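PDB 3H20: replication protein B from Plasmid RSF1010, which acts as the plasmid's primase, building primers from nucleotides on single-stranded DNA so that replication can start in leading-strand mode. Local coordinates for residues Gly11-Ala16 with Leu96-Ser101; Ile63-Gln68 with Gln106-Val111; Ile245-Leu250 with Glu258-Ala263; Pro269-Arg274 with Asp281-Thr286. All coordinates share one frame; numbering follows the deposited sequence.

How the contacts relate
Contacts 1 and 2 lie in the N-terminal primase domain, contacts 3 and 4 in the C-terminal helical domain. The first two have centres 11 Å apart and interleave along the chain; strands 96-99 and 104-110 are neighbours in one antiparallel sheet, joined by bonds such as Val98 O to Gln106 N. Contacts 3 and 4 follow in series, their centres 12 Å apart, and meet where Gly261 lies against Ile283 and Ala247 against Thr286. Between the pairs the gap is wide: the nearest atoms of contacts 2 and 3 are about 44 Å apart. The model therefore holds a compact mixed alpha-beta domain, with the diphosphate, well separated from an all-helical domain.

Contact 1: residues Gly11-Ala16 with Leu96-Ser101; sequences GRQLKA and LVVETS
Helix 11-16 and strand 96-99 run roughly antiparallel, at 141°, with their axes 9.6 Å apart, and they draw closest where Ala16 meets Leu96. Leu96 does most of the touching, and each of its methyls has a different target. CD1 lies 3.8 Å from CG of Gln13, while CD2 comes to 4.0 Å from the backbone C of Ala16 and also packs against that residue's CB. A chi1 of 56° places CG of Leu96 between its backbone N and carbonyl carbon, and from there the two methyls reach separate parts of the helix.

Gln13 works differently. Its chain is stretched out, with CG anti to the backbone N (chi1 -180°), and crosses both Leu96 and Val98 at about a right angle. The amide reaches as far as Val98, whose CG2 lies 3.9 Å from Gln13 OE1. This buried amide is satisfied at both ends: OE1 accepts from Ala147 N and NE2 donates to Arg145 O. Arg145 itself belongs to the diphosphate pocket, so the helix is tied to the backbone of a pocket residue.

The strand is an inner one of its sheet, between 104-110 and 167-170. Gln13 and Val98 both touch Leu168 on strand 167-170, whereas Leu14 turns away from strand 96-99 and packs on helix 41-46.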
loop_
_atom_site.group_PDB
_atom_site.type_symbol
_atom_site.label_atom_id
_atom_site.label_comp_id
_atom_site.label_asym_id
_atom_site.label_seq_id
_atom_site.Cartn_x
_atom_site.Cartn_y
_atom_site.Cartn_z
ATOM N N GLY A 11 7.830 16.881 26.967
ATOM C CA GLY A 11 8.214 18.235 26.547
ATOM C C GLY A 11 9.402 18.277 25.591
ATOM O O GLY A 11 9.340 18.959 24.570
ATOM N N ARG A 12 10.484 17.565 25.927
ATOM C CA ARG A 12 11.651 17.460 25.033
ATOM C C ARG A 12 11.353 16.749 23.719
ATOM O O ARG A 12 11.852 17.174 22.677
ATOM C CB ARG A 12 12.835 16.761 25.709
ATOM C CG ARG A 12 13.497 17.564 26.802
ATOM C CD ARG A 12 14.609 16.764 27.489
ATOM N NE ARG A 12 15.176 17.553 28.581
ATOM C CZ ARG A 12 16.164 17.163 29.386
ATOM N NH1 ARG A 12 16.728 15.964 29.251
ATOM N NH2 ARG A 12 16.596 17.984 30.334
ATOM N N GLN A 13 10.551 15.677 23.766
ATOM C CA GLN A 13 10.189 14.930 22.546
ATOM C C GLN A 13 9.352 15.778 21.577
ATOM O O GLN A 13 9.651 15.828 20.378
ATOM C CB GLN A 13 9.497 13.585 22.865
ATOM C CG GLN A 13 9.103 12.762 21.600
ATOM C CD GLN A 13 8.730 11.296 21.863
ATOM O OE1 GLN A 13 8.967 10.745 22.950
ATOM N NE2 GLN A 13 8.173 10.639 20.832
ATOM N N LEU A 14 8.319 16.446 22.097
ATOM C CA LEU A 14 7.500 17.378 21.290
ATOM C C LEU A 14 8.316 18.508 20.646
ATOM O O LEU A 14 8.087 18.850 19.479
ATOM C CB LEU A 14 6.339 17.982 22.109
ATOM C CG LEU A 14 5.361 17.019 22.806
ATOM C CD1 LEU A 14 4.320 17.779 23.646
ATOM C CD2 LEU A 14 4.671 16.090 21.816
ATOM N N LYS A 15 9.253 19.089 21.395
ATOM C CA LYS A 15 10.101 20.149 20.845
ATOM C C LYS A 15 10.978 19.607 19.723
ATOM O O LYS A 15 11.108 20.254 18.677
ATOM C CB LYS A 15 10.970 20.816 21.926
ATOM C CG LYS A 15 11.913 21.928 21.380
ATOM C CD LYS A 15 12.873 22.420 22.461
ATOM C CE LYS A 15 14.121 23.078 21.871
ATOM N NZ LYS A 15 14.957 23.671 22.953
ATOM N N ALA A 16 11.561 18.420 19.939
ATOM C CA ALA A 16 12.471 17.814 18.962
ATOM C C ALA A 16 11.719 17.419 17.691
ATOM O O ALA A 16 12.256 17.513 16.571
ATOM C CB ALA A 16 13.161 16.599 19.560
ATOM N N LEU A 96 15.466 12.735 16.701
ATOM C CA LEU A 96 15.372 12.215 18.061
ATOM C C LEU A 96 15.460 10.693 18.076
ATOM O O LEU A 96 15.148 10.034 17.084
ATOM C CB LEU A 96 14.070 12.674 18.720
ATOM C CG LEU A 96 12.777 12.329 17.980
ATOM C CD1 LEU A 96 11.666 11.995 18.964
ATOM C CD2 LEU A 96 12.362 13.470 17.064
ATOM N N VAL A 97 15.884 10.141 19.208
ATOM C CA VAL A 97 15.958 8.684 19.375
ATOM C C VAL A 97 15.182 8.285 20.628
ATOM O O VAL A 97 15.348 8.893 21.689
ATOM C CB VAL A 97 17.437 8.197 19.499
ATOM C CG1 VAL A 97 17.518 6.668 19.743
ATOM C CG2 VAL A 97 18.242 8.563 18.246
ATOM N N VAL A 98 14.349 7.252 20.490
ATOM C CA VAL A 98 13.554 6.712 21.584
ATOM C C VAL A 98 13.902 5.229 21.786
ATOM O O VAL A 98 13.907 4.440 20.829
ATOM C CB VAL A 98 12.033 6.915 21.304
ATOM C CG1 VAL A 98 11.164 6.080 22.253
ATOM C CG2 VAL A 98 11.645 8.422 21.399
ATOM N N GLU A 99 14.222 4.860 23.023
ATOM C CA GLU A 99 14.441 3.455 23.381
ATOM C C GLU A 99 13.100 2.867 23.824
ATOM O O GLU A 99 12.544 3.267 24.847
ATOM C CB GLU A 99 15.488 3.332 24.491
ATOM C CG GLU A 99 15.956 1.877 24.788
ATOM C CD GLU A 99 17.262 1.821 25.593
ATOM O OE1 GLU A 99 17.634 2.845 26.208
ATOM O OE2 GLU A 99 17.914 0.745 25.629
ATOM N N THR A 100 12.584 1.925 23.045
ATOM C CA THR A 100 11.240 1.371 23.262
ATOM C C THR A 100 11.243 0.209 24.244
ATOM O O THR A 100 10.265 -0.022 24.969
ATOM C CB THR A 100 10.621 0.915 21.922
ATOM O OG1 THR A 100 11.497 -0.023 21.294
ATOM C CG2 THR A 100 10.414 2.106 20.996
ATOM N N SER A 101 12.345 -0.533 24.234
ATOM C CA SER A 101 12.649 -1.580 25.193
ATOM C C SER A 101 14.181 -1.693 25.198
ATOM O O SER A 101 14.833 -1.150 24.295
ATOM C CB SER A 101 11.973 -2.914 24.812
ATOM O OG SER A 101 12.358 -3.348 23.519
#

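Contact 2: residues Ile63-Gln68 with Gln106-Val111; sequences IRPAEQ and QAWVKV
Trp108 bridges two antiparallel sheets of the primase domain, reaching from strand 106-110 of one to strand 63-65 of the other. The two strands point nearly the same way, 10° apart, but their axes are 11.3 Å from each other, so the indole rather than any backbone pairing fills the distance. With CG anti to the carbonyl carbon (chi1 -67°), its six-membered ring is thrust across the interior.

The apolar contacts come first. Pro65 meets the ring from the opposite direction, its CD 3.9 Å from Trp108 CZ3, in an oblique approach. Arg64 adds the root of its side chain, its CA 4.1 Å from Trp108 CH2. Met17 of helix 6-17 and Leu75 of strand 73-79 also touch the indole. Cutting Trp108 back to an alanine would probably open a gap between the sheets and leave Pro65 CD and the root of Arg64 without their packing partner.

The polar groups mostly look elsewhere. The guanidinium of Arg64 leads away from the tryptophan: NE forms a salt bridge with Asp23, NH1 donates to Arg141 O, and Tyr143 adds a cation-pi contact. Gln106, two residues before the tryptophan and on the same side of the strand, is held by Asp77 and by Arg145 N.

One polar atom does meet the indole, at its edge, where the C-H rim probably offers it mild electrostatic attraction: Ile63 O lies near the ring plane, 3.6 Å from Trp108 CZ2.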
loop_
_atom_site.group_PDB
_atom_site.type_symbol
_atom_site.label_atom_id
_atom_site.label_comp_id
_atom_site.label_asym_id
_atom_site.label_seq_id
_atom_site.Cartn_x
_atom_site.Cartn_y
_atom_site.Cartn_z
ATOM N N ILE A 63 2.576 8.161 19.353
ATOM C CA ILE A 63 2.609 9.553 18.875
ATOM C C ILE A 63 3.082 9.631 17.421
ATOM O O ILE A 63 3.935 8.839 16.976
ATOM C CB ILE A 63 3.464 10.501 19.810
ATOM C CG1 ILE A 63 3.306 11.974 19.390
ATOM C CG2 ILE A 63 4.968 10.117 19.801
ATOM C CD1 ILE A 63 4.011 12.976 20.300
ATOM N N ARG A 64 2.478 10.553 16.680
ATOM C CA ARG A 64 2.921 10.905 15.332
ATOM C C ARG A 64 2.462 12.336 15.052
ATOM O O ARG A 64 1.552 12.835 15.731
ATOM C CB ARG A 64 2.346 9.939 14.282
ATOM C CG ARG A 64 0.817 9.978 14.146
ATOM C CD ARG A 64 0.278 8.933 13.169
ATOM N NE ARG A 64 -1.182 8.997 13.107
ATOM C CZ ARG A 64 -1.985 8.033 12.663
ATOM N NH1 ARG A 64 -1.494 6.889 12.198
ATOM N NH2 ARG A 64 -3.304 8.219 12.678
ATOM N N PRO A 65 3.082 13.000 14.057
ATOM C CA PRO A 65 2.539 14.286 13.614
ATOM C C PRO A 65 1.100 14.132 13.128
ATOM O O PRO A 65 0.733 13.080 12.577
ATOM C CB PRO A 65 3.479 14.694 12.466
ATOM C CG PRO A 65 4.778 13.954 12.762
ATOM C CD PRO A 65 4.309 12.631 13.318
ATOM N N ALA A 66 0.280 15.153 13.366
ATOM C CA ALA A 66 -1.110 15.123 12.925
ATOM C C ALA A 66 -1.191 15.065 11.402
ATOM O O ALA A 66 -0.271 15.503 10.713
ATOM C CB ALA A 66 -1.869 16.336 13.455
ATOM N N GLU A 67 -2.292 14.521 10.883
ATOM C CA GLU A 67 -2.547 14.501 9.445
ATOM C C GLU A 67 -2.677 15.931 8.922
ATOM O O GLU A 67 -3.332 16.767 9.543
ATOM C CB GLU A 67 -3.833 13.724 9.143
ATOM N N GLN A 68 -2.047 16.208 7.783
ATOM C CA GLN A 68 -2.015 17.569 7.216
ATOM C C GLN A 68 -1.252 18.602 8.077
ATOM O O GLN A 68 -1.413 19.812 7.901
ATOM C CB GLN A 68 -3.425 18.067 6.857
ATOM N N GLN A 106 13.858 3.461 18.249
ATOM C CA GLN A 106 13.204 4.148 17.141
ATOM C C GLN A 106 13.926 5.459 16.894
ATOM O O GLN A 106 14.372 6.122 17.845
ATOM C CB GLN A 106 11.743 4.490 17.511
ATOM C CG GLN A 106 10.818 3.308 17.405
ATOM C CD GLN A 106 9.406 3.594 17.862
ATOM O OE1 GLN A 106 9.120 4.632 18.466
ATOM N NE2 GLN A 106 8.512 2.663 17.581
ATOM N N ALA A 107 14.030 5.855 15.631
ATOM C CA ALA A 107 14.541 7.188 15.302
ATOM C C ALA A 107 13.548 7.942 14.415
ATOM O O ALA A 107 12.916 7.341 13.546
ATOM C CB ALA A 107 15.908 7.079 14.605
ATOM N N TRP A 108 13.404 9.245 14.645
ATOM C CA TRP A 108 12.713 10.116 13.709
ATOM C C TRP A 108 13.793 10.918 12.991
ATOM O O TRP A 108 14.617 11.566 13.632
ATOM C CB TRP A 108 11.759 11.079 14.428
ATOM C CG TRP A 108 10.555 10.414 15.112
ATOM C CD1 TRP A 108 10.503 9.937 16.385
ATOM C CD2 TRP A 108 9.246 10.216 14.558
ATOM N NE1 TRP A 108 9.252 9.427 16.660
ATOM C CE2 TRP A 108 8.455 9.597 15.561
ATOM C CE3 TRP A 108 8.664 10.496 13.318
ATOM C CZ2 TRP A 108 7.116 9.256 15.358
ATOM C CZ3 TRP A 108 7.329 10.144 13.115
ATOM C CH2 TRP A 108 6.576 9.527 14.130
ATOM N N VAL A 109 13.806 10.848 11.663
ATOM C CA VAL A 109 14.779 11.596 10.849
ATOM C C VAL A 109 14.042 12.755 10.165
ATOM O O VAL A 109 13.032 12.530 9.480
ATOM C CB VAL A 109 15.436 10.683 9.776
ATOM C CG1 VAL A 109 16.436 11.464 8.886
ATOM C CG2 VAL A 109 16.116 9.463 10.417
ATOM N N LYS A 110 14.547 13.980 10.360
ATOM C CA LYS A 110 14.003 15.173 9.724
ATOM C C LYS A 110 14.741 15.394 8.404
ATOM O O LYS A 110 15.952 15.659 8.394
ATOM C CB LYS A 110 14.164 16.414 10.620
ATOM C CG LYS A 110 13.554 17.705 10.001
ATOM C CD LYS A 110 13.630 18.917 10.924
ATOM C CE LYS A 110 13.073 20.159 10.194
ATOM N NZ LYS A 110 12.964 21.369 11.066
ATOM N N VAL A 111 14.014 15.272 7.292
ATOM C CA VAL A 111 14.626 15.446 5.966
ATOM C C VAL A 111 14.443 16.842 5.360
ATOM O O VAL A 111 15.167 17.215 4.439
ATOM C CB VAL A 111 14.131 14.363 4.964
ATOM C CG1 VAL A 111 14.566 12.974 5.437
ATOM C CG2 VAL A 111 12.604 14.441 4.772
#

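Contact 3: residues Ile245-Leu250 with Glu258-Ala263; sequences IAAQKL and EEIGKA
Ile260 projects from helix 258-263 toward helix 245-250, and its two branches divide the facing surface between them. The short branch, CG2, stands anti to the backbone N and meets Ala247 CB at 3.9 Å. The longer one starts from CG1, anti to the carbonyl carbon (chi1 -65°), and runs alongside Leu250, the two side chains sliding past each other in opposite directions. Here Ile260 CG1 is 3.9 Å from Leu250 CB, with Leu250 CD2 also resting on CG1. The branch ends at CD1, which comes to 3.8 Å from the backbone O of Ala247. The small methyl of Ala247 probably helps the isoleucine to settle near the helix backbone.

A glycine in place of Ile260 would probably leave a gap beside Ala247 and Leu250 and strip the second helix of its main hold on the first.

The neighbours complete the packing: Ala247 and Ile260 also touch helix 279-291, through Thr286 and Val287 respectively, while Leu250 reaches Glu223 of helix 220-234. Two successive helices joined by a short turn, meeting through buried aliphatic groups while further helices cover them, are the makings of the helix-bundle domain.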
loop_
_atom_site.group_PDB
_atom_site.type_symbol
_atom_site.label_atom_id
_atom_site.label_comp_id
_atom_site.label_asym_id
_atom_site.label_seq_id
_atom_site.Cartn_x
_atom_site.Cartn_y
_atom_site.Cartn_z
ATOM N N ILE A 245 -14.380 -21.261 -32.580
ATOM C CA ILE A 245 -13.380 -21.188 -31.509
ATOM C C ILE A 245 -13.627 -19.996 -30.570
ATOM O O ILE A 245 -13.494 -20.125 -29.350
ATOM C CB ILE A 245 -11.924 -21.177 -32.060
ATOM C CG1 ILE A 245 -11.636 -22.464 -32.846
ATOM C CG2 ILE A 245 -10.923 -21.010 -30.923
ATOM C CD1 ILE A 245 -10.278 -22.513 -33.522
ATOM N N ALA A 246 -13.978 -18.842 -31.135
ATOM C CA ALA A 246 -14.322 -17.671 -30.325
ATOM C C ALA A 246 -15.558 -17.954 -29.454
ATOM O O ALA A 246 -15.554 -17.680 -28.249
ATOM C CB ALA A 246 -14.541 -16.433 -31.214
ATOM N N ALA A 247 -16.592 -18.536 -30.055
ATOM C CA ALA A 247 -17.805 -18.914 -29.316
ATOM C C ALA A 247 -17.497 -19.900 -28.191
ATOM O O ALA A 247 -18.042 -19.784 -27.092
ATOM C CB ALA A 247 -18.864 -19.491 -30.260
ATOM N N GLN A 248 -16.625 -20.869 -28.465
ATOM C CA GLN A 248 -16.228 -21.843 -27.444
ATOM C C GLN A 248 -15.534 -21.154 -26.258
ATOM O O GLN A 248 -15.766 -21.521 -25.102
ATOM C CB GLN A 248 -15.333 -22.933 -28.040
ATOM C CG GLN A 248 -14.954 -24.008 -27.026
ATOM C CD GLN A 248 -13.750 -24.826 -27.423
ATOM O OE1 GLN A 248 -13.145 -24.594 -28.468
ATOM N NE2 GLN A 248 -13.378 -25.789 -26.564
ATOM N N LYS A 249 -14.695 -20.159 -26.552
ATOM C CA LYS A 249 -13.972 -19.418 -25.514
ATOM C C LYS A 249 -14.915 -18.572 -24.660
ATOM O O LYS A 249 -14.872 -18.649 -23.433
ATOM C CB LYS A 249 -12.862 -18.560 -26.124
ATOM C CG LYS A 249 -11.570 -19.324 -26.380
ATOM C CD LYS A 249 -10.787 -18.718 -27.533
ATOM C CE LYS A 249 -9.319 -19.148 -27.524
ATOM N NZ LYS A 249 -9.140 -20.625 -27.647
ATOM N N LEU A 250 -15.771 -17.789 -25.319
ATOM C CA LEU A 250 -16.817 -17.011 -24.649
ATOM C C LEU A 250 -17.773 -17.866 -23.805
ATOM O O LEU A 250 -18.092 -17.501 -22.672
ATOM C CB LEU A 250 -17.609 -16.176 -25.667
ATOM C CG LEU A 250 -17.151 -14.734 -25.937
ATOM C CD1 LEU A 250 -15.727 -14.675 -26.484
ATOM C CD2 LEU A 250 -18.131 -14.026 -26.892
ATOM N N GLU A 258 -27.312 -16.193 -25.913
ATOM C CA GLU A 258 -27.838 -14.935 -26.455
ATOM C C GLU A 258 -26.743 -13.872 -26.615
ATOM O O GLU A 258 -26.689 -13.187 -27.641
ATOM C CB GLU A 258 -28.985 -14.398 -25.584
ATOM C CG GLU A 258 -29.704 -13.177 -26.171
ATOM C CD GLU A 258 -30.738 -12.561 -25.235
ATOM O OE1 GLU A 258 -30.711 -12.850 -24.018
ATOM O OE2 GLU A 258 -31.577 -11.774 -25.720
ATOM N N GLU A 259 -25.889 -13.739 -25.597
ATOM C CA GLU A 259 -24.724 -12.843 -25.643
ATOM C C GLU A 259 -23.821 -13.140 -26.849
ATOM O O GLU A 259 -23.411 -12.226 -27.565
ATOM C CB GLU A 259 -23.909 -12.946 -24.346
ATOM C CG GLU A 259 -24.426 -12.089 -23.191
ATOM C CD GLU A 259 -23.585 -12.223 -21.924
ATOM O OE1 GLU A 259 -23.406 -13.358 -21.432
ATOM O OE2 GLU A 259 -23.113 -11.187 -21.411
ATOM N N ILE A 260 -23.531 -14.421 -27.067
ATOM C CA ILE A 260 -22.667 -14.862 -28.163
ATOM C C ILE A 260 -23.333 -14.664 -29.527
ATOM O O ILE A 260 -22.697 -14.186 -30.473
ATOM C CB ILE A 260 -22.230 -16.339 -27.974
ATOM C CG1 ILE A 260 -21.345 -16.472 -26.729
ATOM C CG2 ILE A 260 -21.502 -16.866 -29.218
ATOM C CD1 ILE A 260 -21.205 -17.904 -26.204
ATOM N N GLY A 261 -24.609 -15.033 -29.615
ATOM C CA GLY A 261 -25.395 -14.842 -30.826
ATOM C C GLY A 261 -25.430 -13.396 -31.275
ATOM O O GLY A 261 -25.170 -13.096 -32.443
ATOM N N LYS A 262 -25.739 -12.503 -30.334
ATOM C CA LYS A 262 -25.814 -11.061 -30.590
ATOM C C LYS A 262 -24.460 -10.481 -31.019
ATOM O O LYS A 262 -24.403 -9.571 -31.852
ATOM C CB LYS A 262 -26.361 -10.334 -29.350
ATOM C CG LYS A 262 -26.180 -8.825 -29.352
ATOM C CD LYS A 262 -27.230 -8.130 -28.504
ATOM C CE LYS A 262 -27.125 -6.625 -28.653
ATOM N NZ LYS A 262 -28.365 -5.932 -28.211
ATOM N N ALA A 263 -23.383 -11.011 -30.444
ATOM C CA ALA A 263 -22.021 -10.607 -30.801
ATOM C C ALA A 263 -21.663 -11.032 -32.226
ATOM O O ALA A 263 -21.068 -10.257 -32.983
ATOM C CB ALA A 263 -21.016 -11.179 -29.802
#

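Contact 4: residues Pro269-Arg274 with Asp281-Thr286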
loop_
_atom_site.group_PDB
_atom_site.type_symbol
_atom_site.label_atom_id
_atom_site.label_comp_id
_atom_site.label_asym_id
_atom_site.label_seq_id
_atom_site.Cartn_x
_atom_site.Cartn_y
_atom_site.Cartn_z
ATOM N N PRO A 269 -17.581 -11.814 -39.675
ATOM C CA PRO A 269 -17.437 -11.783 -41.132
ATOM C C PRO A 269 -18.091 -12.994 -41.799
ATOM O O PRO A 269 -18.692 -12.841 -42.859
ATOM C CB PRO A 269 -15.920 -11.791 -41.349
ATOM C CG PRO A 269 -15.347 -12.336 -40.091
ATOM C CD PRO A 269 -16.276 -11.917 -38.989
ATOM N N ALA A 270 -17.993 -14.175 -41.180
ATOM C CA ALA A 270 -18.626 -15.384 -41.726
ATOM C C ALA A 270 -20.150 -15.239 -41.828
ATOM O O ALA A 270 -20.766 -15.727 -42.782
ATOM C CB ALA A 270 -18.257 -16.620 -40.904
ATOM N N LEU A 271 -20.746 -14.567 -40.844
ATOM C CA LEU A 271 -22.189 -14.326 -40.817
ATOM C C LEU A 271 -22.640 -13.378 -41.923
ATOM O O LEU A 271 -23.682 -13.600 -42.538
ATOM C CB LEU A 271 -22.630 -13.774 -39.458
ATOM C CG LEU A 271 -24.113 -13.398 -39.379
ATOM C CD1 LEU A 271 -24.916 -14.534 -38.778
ATOM C CD2 LEU A 271 -24.320 -12.114 -38.605
ATOM N N ALA A 272 -21.867 -12.319 -42.163
ATOM C CA ALA A 272 -22.194 -11.326 -43.200
ATOM C C ALA A 272 -22.396 -11.966 -44.575
ATOM O O ALA A 272 -23.087 -11.410 -45.436
ATOM C CB ALA A 272 -21.123 -10.252 -43.267
ATOM N N GLU A 273 -21.791 -13.137 -44.760
ATOM C CA GLU A 273 -21.931 -13.924 -45.985
ATOM C C GLU A 273 -23.270 -14.670 -46.085
ATOM O O GLU A 273 -23.728 -14.971 -47.190
ATOM C CB GLU A 273 -20.769 -14.915 -46.107
ATOM C CG GLU A 273 -19.455 -14.257 -46.497
ATOM C CD GLU A 273 -18.363 -15.263 -46.806
ATOM O OE1 GLU A 273 -17.834 -15.885 -45.855
ATOM O OE2 GLU A 273 -18.018 -15.410 -48.003
ATOM N N ARG A 274 -23.886 -14.962 -44.938
ATOM C CA ARG A 274 -25.139 -15.735 -44.883
ATOM C C ARG A 274 -26.342 -15.030 -45.525
ATOM O O ARG A 274 -26.312 -13.817 -45.748
ATOM C CB ARG A 274 -25.465 -16.122 -43.439
ATOM N N ASP A 281 -29.891 -19.216 -38.498
ATOM C CA ASP A 281 -29.587 -20.650 -38.462
ATOM C C ASP A 281 -28.106 -20.936 -38.214
ATOM O O ASP A 281 -27.765 -21.849 -37.454
ATOM C CB ASP A 281 -30.039 -21.331 -39.755
ATOM N N TYR A 282 -27.236 -20.162 -38.861
ATOM C CA TYR A 282 -25.793 -20.330 -38.703
ATOM C C TYR A 282 -25.353 -20.042 -37.267
ATOM O O TYR A 282 -24.577 -20.810 -36.698
ATOM C CB TYR A 282 -25.008 -19.479 -39.714
ATOM C CG TYR A 282 -23.532 -19.356 -39.390
ATOM C CD1 TYR A 282 -22.676 -20.456 -39.501
ATOM C CD2 TYR A 282 -22.996 -18.144 -38.962
ATOM C CE1 TYR A 282 -21.323 -20.348 -39.187
ATOM C CE2 TYR A 282 -21.643 -18.025 -38.653
ATOM C CZ TYR A 282 -20.814 -19.129 -38.769
ATOM O OH TYR A 282 -19.480 -19.015 -38.456
ATOM N N ILE A 283 -25.864 -18.952 -36.689
ATOM C CA ILE A 283 -25.594 -18.598 -35.284
ATOM C C ILE A 283 -26.066 -19.700 -34.320
ATOM O O ILE A 283 -25.301 -20.148 -33.459
ATOM C CB ILE A 283 -26.262 -17.253 -34.886
ATOM C CG1 ILE A 283 -25.650 -16.084 -35.663
ATOM C CG2 ILE A 283 -26.133 -17.003 -33.385
ATOM C CD1 ILE A 283 -26.463 -14.787 -35.592
ATOM N N GLU A 284 -27.321 -20.122 -34.476
ATOM C CA GLU A 284 -27.940 -21.147 -33.631
ATOM C C GLU A 284 -27.143 -22.450 -33.647
ATOM O O GLU A 284 -26.912 -23.052 -32.601
ATOM C CB GLU A 284 -29.399 -21.386 -34.075
ATOM C CG GLU A 284 -29.999 -22.760 -33.709
ATOM C CD GLU A 284 -30.524 -22.848 -32.278
ATOM O OE1 GLU A 284 -31.385 -22.026 -31.894
ATOM O OE2 GLU A 284 -30.095 -23.761 -31.541
ATOM N N ARG A 285 -26.727 -22.873 -34.838
ATOM C CA ARG A 285 -25.954 -24.102 -34.998
ATOM C C ARG A 285 -24.555 -23.966 -34.393
ATOM O O ARG A 285 -24.076 -24.879 -33.709
ATOM C CB ARG A 285 -25.888 -24.500 -36.475
ATOM C CG ARG A 285 -25.245 -25.855 -36.742
ATOM C CD ARG A 285 -25.718 -26.477 -38.062
ATOM N NE ARG A 285 -25.780 -25.513 -39.164
ATOM C CZ ARG A 285 -24.726 -25.048 -39.834
ATOM N NH1 ARG A 285 -23.496 -25.443 -39.521
ATOM N NH2 ARG A 285 -24.903 -24.169 -40.809
ATOM N N THR A 286 -23.909 -22.827 -34.631
ATOM C CA THR A 286 -22.606 -22.545 -34.022
ATOM C C THR A 286 -22.698 -22.637 -32.506
ATOM O O THR A 286 -21.888 -23.317 -31.867
ATOM C CB THR A 286 -22.063 -21.156 -34.432
ATOM O OG1 THR A 286 -21.790 -21.152 -35.836
ATOM C CG2 THR A 286 -20.769 -20.819 -33.670
#
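This is a largely apolar contact at the surface of the C-terminal helical domain, where the short, weakly bonded helix around 269-272 packs on helix 281-286 through Ala270, Leu271, Tyr282 and Ile283. Leu271 carries the aliphatic part. Its CG is anti to the backbone N (chi1 176°), which directs the branch toward its partners, and CD1 comes to lie 3.6 Å from Ile283 CD1. The same Leu271 methyl meets the edge of the Tyr282 ring, 4.1 Å from CD2. Ala270 occupies the other end of the tyrosine, its CB 3.6 Å from Tyr282 OH in an oblique approach.

That hydroxyl finds its polar partner in Asp243 OD2 on helix 239-252, so the phenol spans from the leucine to a third helix. Met264 of helix 257-267 packs on Tyr282 as well.

Within its own helix Tyr282 is tied to Thr286. Thr286 OG1 donates to Tyr282 O at 2.9 Å, coming in 35° out of the carbonyl plane, while Thr286 N reaches the same oxygen from the opposite face. The same OG1 also stands 3.5 Å above one face of the Tyr282 ring, offset toward its rim.

The attachment of the short helix here thus rests on van der Waals packing. The two bonds from Thr286 satisfy and hold the backbone carbonyl of Tyr282, whereas the hydroxyl's bond to Asp243 probably limits how far the ring can shift against Ala270 and Leu271.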